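Local coordinates for PKS_KS domain-containing protein (PDB 6SMO), which probably acts as a beta-ketoacyl-[acyl-carrier-protein] synthase of the thiolase superfamily, and here binds a polyketone chain, 3,5,7,9,11-pentakis(oxidanylidene)dodecanal, at residues 217-222 and 370-375; 121-126 and 210-215. All blocks are in the same frame, centred on the assembly; numbering follows the deposited sequence.

Interaction 1 (217-222 and 370-375). With LKZ (3,5,7,9,11-pentakis(oxidanylidene)dodecanal), chain H.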
# COMPACT_ATOMS: atom_id res chain seq x y z
N ALA B 217 -0.19 11.06 -4.48
CA ALA B 217 0.13 10.53 -3.14
C ALA B 217 0.58 11.67 -2.20
O ALA B 217 1.19 12.63 -2.69
CB ALA B 217 1.19 9.46 -3.25
N SER B 218 0.33 11.49 -0.91
CA SER B 218 0.73 12.41 0.18
C SER B 218 1.45 11.61 1.27
O SER B 218 0.99 10.53 1.55
CB SER B 218 -0.46 13.11 0.74
OG SER B 218 -0.08 14.07 1.69
N GLU B 219 2.54 12.13 1.82
CA GLU B 219 3.30 11.45 2.90
C GLU B 219 3.81 12.44 3.94
O GLU B 219 4.27 13.48 3.54
CB GLU B 219 4.51 10.79 2.26
CG GLU B 219 5.06 9.64 3.05
CD GLU B 219 4.12 8.46 3.11
OE1 GLU B 219 3.72 8.08 4.21
OE2 GLU B 219 3.78 7.97 2.06
N ALA B 220 3.73 12.10 5.24
CA ALA B 220 4.26 12.93 6.34
C ALA B 220 5.00 12.04 7.34
O ALA B 220 4.53 11.89 8.46
CB ALA B 220 3.15 13.69 7.00
N PRO B 221 6.18 11.50 7.00
CA PRO B 221 6.89 10.54 7.84
C PRO B 221 8.03 11.08 8.69
O PRO B 221 8.87 10.34 9.05
CB PRO B 221 7.48 9.66 6.74
CG PRO B 221 7.91 10.64 5.70
CD PRO B 221 6.90 11.75 5.77
N LEU B 222 8.08 12.39 8.89
CA LEU B 222 9.14 12.99 9.71
C LEU B 222 8.70 13.03 11.16
O LEU B 222 8.59 14.09 11.72
CB LEU B 222 9.44 14.38 9.16
CG LEU B 222 9.89 14.38 7.71
CD1 LEU B 222 10.48 15.72 7.33
CD2 LEU B 222 10.88 13.27 7.46
N ALA B 370 10.33 10.71 0.12
CA ALA B 370 9.00 10.94 0.72
C ALA B 370 8.14 9.68 0.59
O ALA B 370 6.93 9.80 0.64
CB ALA B 370 8.34 12.14 0.08
N LEU B 371 8.78 8.53 0.36
CA LEU B 371 8.12 7.21 0.25
C LEU B 371 7.13 7.23 -0.92
O LEU B 371 7.58 7.40 -2.05
CB LEU B 371 7.47 6.79 1.57
CG LEU B 371 8.23 7.14 2.84
CD1 LEU B 371 7.55 6.55 4.06
CD2 LEU B 371 9.68 6.68 2.78
N ALA B 372 5.85 7.00 -0.63
CA ALA B 372 4.79 7.01 -1.66
C ALA B 372 4.71 8.38 -2.33
O ALA B 372 4.61 8.44 -3.55
CB ALA B 372 3.47 6.67 -1.01
N ALA B 373 4.86 9.45 -1.54
CA ALA B 373 4.78 10.84 -2.05
C ALA B 373 5.87 11.12 -3.09
O ALA B 373 5.61 11.92 -3.99
CB ALA B 373 4.79 11.82 -0.91
N ALA B 374 7.06 10.51 -2.97
CA ALA B 374 8.19 10.72 -3.89
C ALA B 374 7.80 10.34 -5.32
O ALA B 374 8.23 11.04 -6.22
CB ALA B 374 9.37 9.89 -3.43
N ASN B 375 7.03 9.28 -5.51
CA ASN B 375 6.60 8.87 -6.87
C ASN B 375 5.79 9.99 -7.53
O ASN B 375 6.06 10.29 -8.68
CB ASN B 375 5.71 7.63 -6.84
CG ASN B 375 6.38 6.46 -6.18
OD1 ASN B 375 7.59 6.32 -6.24
ND2 ASN B 375 5.59 5.60 -5.55
C4 LKZ H . 7.56 2.46 9.09
C5 LKZ H . 6.61 1.70 8.20
C6 LKZ H . 6.10 2.42 6.94
C7 LKZ H . 6.71 1.75 5.73
C8 LKZ H . 6.31 2.21 4.32
C10 LKZ H . 10.08 1.99 0.71
C22 LKZ H . 6.76 3.04 10.24
C11 LKZ H . 9.83 3.46 0.52
O19 LKZ H . 10.65 4.31 0.83
C3 LKZ H . 8.81 1.49 1.38
O23 LKZ H . 8.19 0.56 0.91
C2 LKZ H . 8.29 2.29 2.58
C9 LKZ H . 7.23 1.49 3.33
O20 LKZ H . 7.16 0.29 3.22
O21 LKZ H . 7.55 0.89 5.87
O22 LKZ H . 6.25 0.58 8.51
O24 LKZ H . 6.68 2.47 11.32
C23 LKZ H . 6.08 4.36 9.97
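In this thiolase fold, Glu219 and Ala217, at the C-terminal end of sheet strand 212-219, pack on Leu371, Ala372 and Ala373, where the chain enters helix 372-388 beside the ligand pocket. The junction is made by van der Waals packing, side chain on side chain and side chain on backbone carbonyl, and all the touching residues are buried. At the strand end, Ala217 CB faces Ala372 and Ala373 and lies 4.2 Å from Ala372 CB. Glu219 also projects toward the helix. Its CB lies against Ala373 CB, and CG rests close to Ala370 O. A bend at chi2 (66°) then turns the carboxylate toward Ala372, with OE2 beside Ala372 CB. Both carboxylate oxygens are satisfied outside the two segments: OE2 accepts from Ala130 N and OE1 from Ile131 N. Since Ala130 and Ile131 line the ligand pocket, this buried acid ties the pocket loop to the strand end. Leu371 crosses the Glu219 side chain at about a right angle, and its two methyls serve different neighbours. CD1 sits 4.0 Å from Glu219 CD and 4.1 Å from Pro221 CB, which extends the apolar patch beyond the strand. The other branch is turned to the bound polyketone: Leu371 CD2 approaches to 3.2 Å from ligand atom O19.

Interaction 2 (121-126 and 210-215); sequences RRFGVA and ADIMLA
Arg122 O and Gly124 O of segment 121-126 accept backbone N-H groups of Asp211, Ile212 and Leu214. Arg122 O takes two, Asp211 N at 2.8 Å and Ile212 N at 3.2 Å. Further along, Leu214 bonds through both its polar backbone atoms: its N donates to Gly124 O at 3.1 Å, and its O accepts from Ala126 N at 2.8 Å. A salt bridge lies just before the two strands. Bent at chi2 (-75°) and chi3 (-70°), the Arg122 chain doubles round to bring NH2 to Asp211 OD1, 3.3 Å away. The oxygen lies near the guanidinium plane, whereas the nitrogen comes from above the carboxylate. Each group has another partner, Arg122 NH1 bonding to Gly208 O and Asp211 OD1 pairing with Arg27. Apolar packing occupies both sheet faces. On one, the Phe123 ring meets Ile212 obliquely, CD1 to CB 3.8 Å, with Val125 and Leu214 beyond it, under helix 169-178. On the other, Met213, bent at chi2, folds its thioether against side-chain-less Gly124, CE lying 3.6 Å from Gly124 C; helix 193-206, on the inner side toward the other half, packs on Met213. The strand axes run 4.8 Å apart at 15°, a parallel pairing of neighbours within the mixed five-stranded sheet, order 3-2-4-5-1, of the N-terminal half of a thiolase fold.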
# COMPACT_ATOMS: atom_id res chain seq x y z
N ARG B 121 -20.39 12.12 -11.23
CA ARG B 121 -20.52 10.65 -11.48
C ARG B 121 -19.30 10.13 -12.25
O ARG B 121 -18.99 8.93 -12.09
CB ARG B 121 -21.81 10.35 -12.25
CG ARG B 121 -23.09 10.62 -11.47
CD ARG B 121 -24.33 10.47 -12.33
NE ARG B 121 -25.56 10.63 -11.57
CZ ARG B 121 -26.13 11.80 -11.25
NH1 ARG B 121 -27.25 11.82 -10.56
NH2 ARG B 121 -25.57 12.94 -11.62
N ARG B 122 -18.65 10.98 -13.05
CA ARG B 122 -17.52 10.61 -13.95
C ARG B 122 -16.20 11.18 -13.42
O ARG B 122 -15.22 11.20 -14.19
CB ARG B 122 -17.80 11.13 -15.37
CG ARG B 122 -19.11 10.64 -15.97
CD ARG B 122 -19.05 9.19 -16.41
NE ARG B 122 -18.19 9.01 -17.58
CZ ARG B 122 -17.91 7.84 -18.15
NH1 ARG B 122 -18.42 6.72 -17.67
NH2 ARG B 122 -17.12 7.80 -19.21
N PHE B 123 -16.16 11.62 -12.15
CA PHE B 123 -14.98 12.23 -11.49
C PHE B 123 -14.67 11.48 -10.18
O PHE B 123 -15.53 11.47 -9.28
CB PHE B 123 -15.21 13.72 -11.23
CG PHE B 123 -14.18 14.38 -10.36
CD1 PHE B 123 -12.82 14.23 -10.62
CD2 PHE B 123 -14.56 15.17 -9.28
CE1 PHE B 123 -11.87 14.84 -9.82
CE2 PHE B 123 -13.60 15.78 -8.48
CZ PHE B 123 -12.26 15.62 -8.75
N GLY B 124 -13.48 10.87 -10.10
CA GLY B 124 -13.04 10.04 -8.96
C GLY B 124 -11.68 10.46 -8.42
O GLY B 124 -10.94 11.12 -9.16
N VAL B 125 -11.37 10.07 -7.18
CA VAL B 125 -10.11 10.42 -6.46
C VAL B 125 -9.29 9.13 -6.25
O VAL B 125 -9.90 8.06 -6.12
CB VAL B 125 -10.41 11.12 -5.12
CG1 VAL B 125 -9.14 11.45 -4.35
CG2 VAL B 125 -11.25 12.37 -5.32
N ALA B 126 -7.96 9.26 -6.24
CA ALA B 126 -7.00 8.17 -5.95
C ALA B 126 -5.72 8.77 -5.35
O ALA B 126 -4.74 8.96 -6.09
CB ALA B 126 -6.71 7.39 -7.21
N ALA B 210 -14.43 6.77 -15.84
CA ALA B 210 -14.23 8.18 -15.43
C ALA B 210 -13.79 9.02 -16.62
O ALA B 210 -13.14 8.47 -17.54
CB ALA B 210 -13.22 8.25 -14.31
N ASP B 211 -14.13 10.32 -16.61
CA ASP B 211 -13.67 11.34 -17.59
C ASP B 211 -12.52 12.14 -16.95
O ASP B 211 -11.50 12.31 -17.63
CB ASP B 211 -14.82 12.25 -18.02
CG ASP B 211 -15.88 11.56 -18.87
OD1 ASP B 211 -15.51 10.63 -19.62
OD2 ASP B 211 -17.06 11.95 -18.76
N ILE B 212 -12.71 12.59 -15.71
CA ILE B 212 -11.68 13.29 -14.88
C ILE B 212 -11.26 12.34 -13.75
O ILE B 212 -12.08 11.49 -13.35
CB ILE B 212 -12.23 14.62 -14.32
CG1 ILE B 212 -13.03 15.40 -15.37
CG2 ILE B 212 -11.11 15.47 -13.74
CD1 ILE B 212 -13.95 16.46 -14.78
N MET B 213 -10.02 12.48 -13.26
CA MET B 213 -9.48 11.67 -12.13
C MET B 213 -8.35 12.43 -11.43
O MET B 213 -7.34 12.74 -12.09
CB MET B 213 -8.96 10.32 -12.64
CG MET B 213 -8.99 9.23 -11.58
SD MET B 213 -10.64 8.52 -11.35
CE MET B 213 -10.35 7.48 -9.93
N LEU B 214 -8.54 12.73 -10.14
CA LEU B 214 -7.51 13.35 -9.26
C LEU B 214 -6.66 12.23 -8.64
O LEU B 214 -7.19 11.50 -7.78
CB LEU B 214 -8.20 14.20 -8.19
CG LEU B 214 -7.29 15.13 -7.39
CD1 LEU B 214 -8.00 16.43 -7.05
CD2 LEU B 214 -6.77 14.45 -6.13
N ALA B 215 -5.41 12.09 -9.08
CA ALA B 215 -4.48 11.00 -8.71
C ALA B 215 -3.19 11.58 -8.11
O ALA B 215 -2.89 12.75 -8.39
CB ALA B 215 -4.19 10.14 -9.91

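Overall arrangement
Strand 212-219 runs through both contacts. Interaction 2 uses its beginning, where it pairs with neighbouring strand 123-128 of the same sheet, and interaction 1 uses its C-terminal end, with centres about 21 Å apart. Along the chain they come in series: 121-126 and 210-215 are joined first, then 217-222, one residue further on, meets 370-375 after a long excursion. Interaction 2 lies within the N-terminal half, about 20 Å from the chain centre, whereas interaction 1, about 6 Å from it, brings helix 372-388 of the C-terminal half against it. One strand thus runs from the parallel pairing with 123-128 to the wall of the ligand pocket, where the two halves meet.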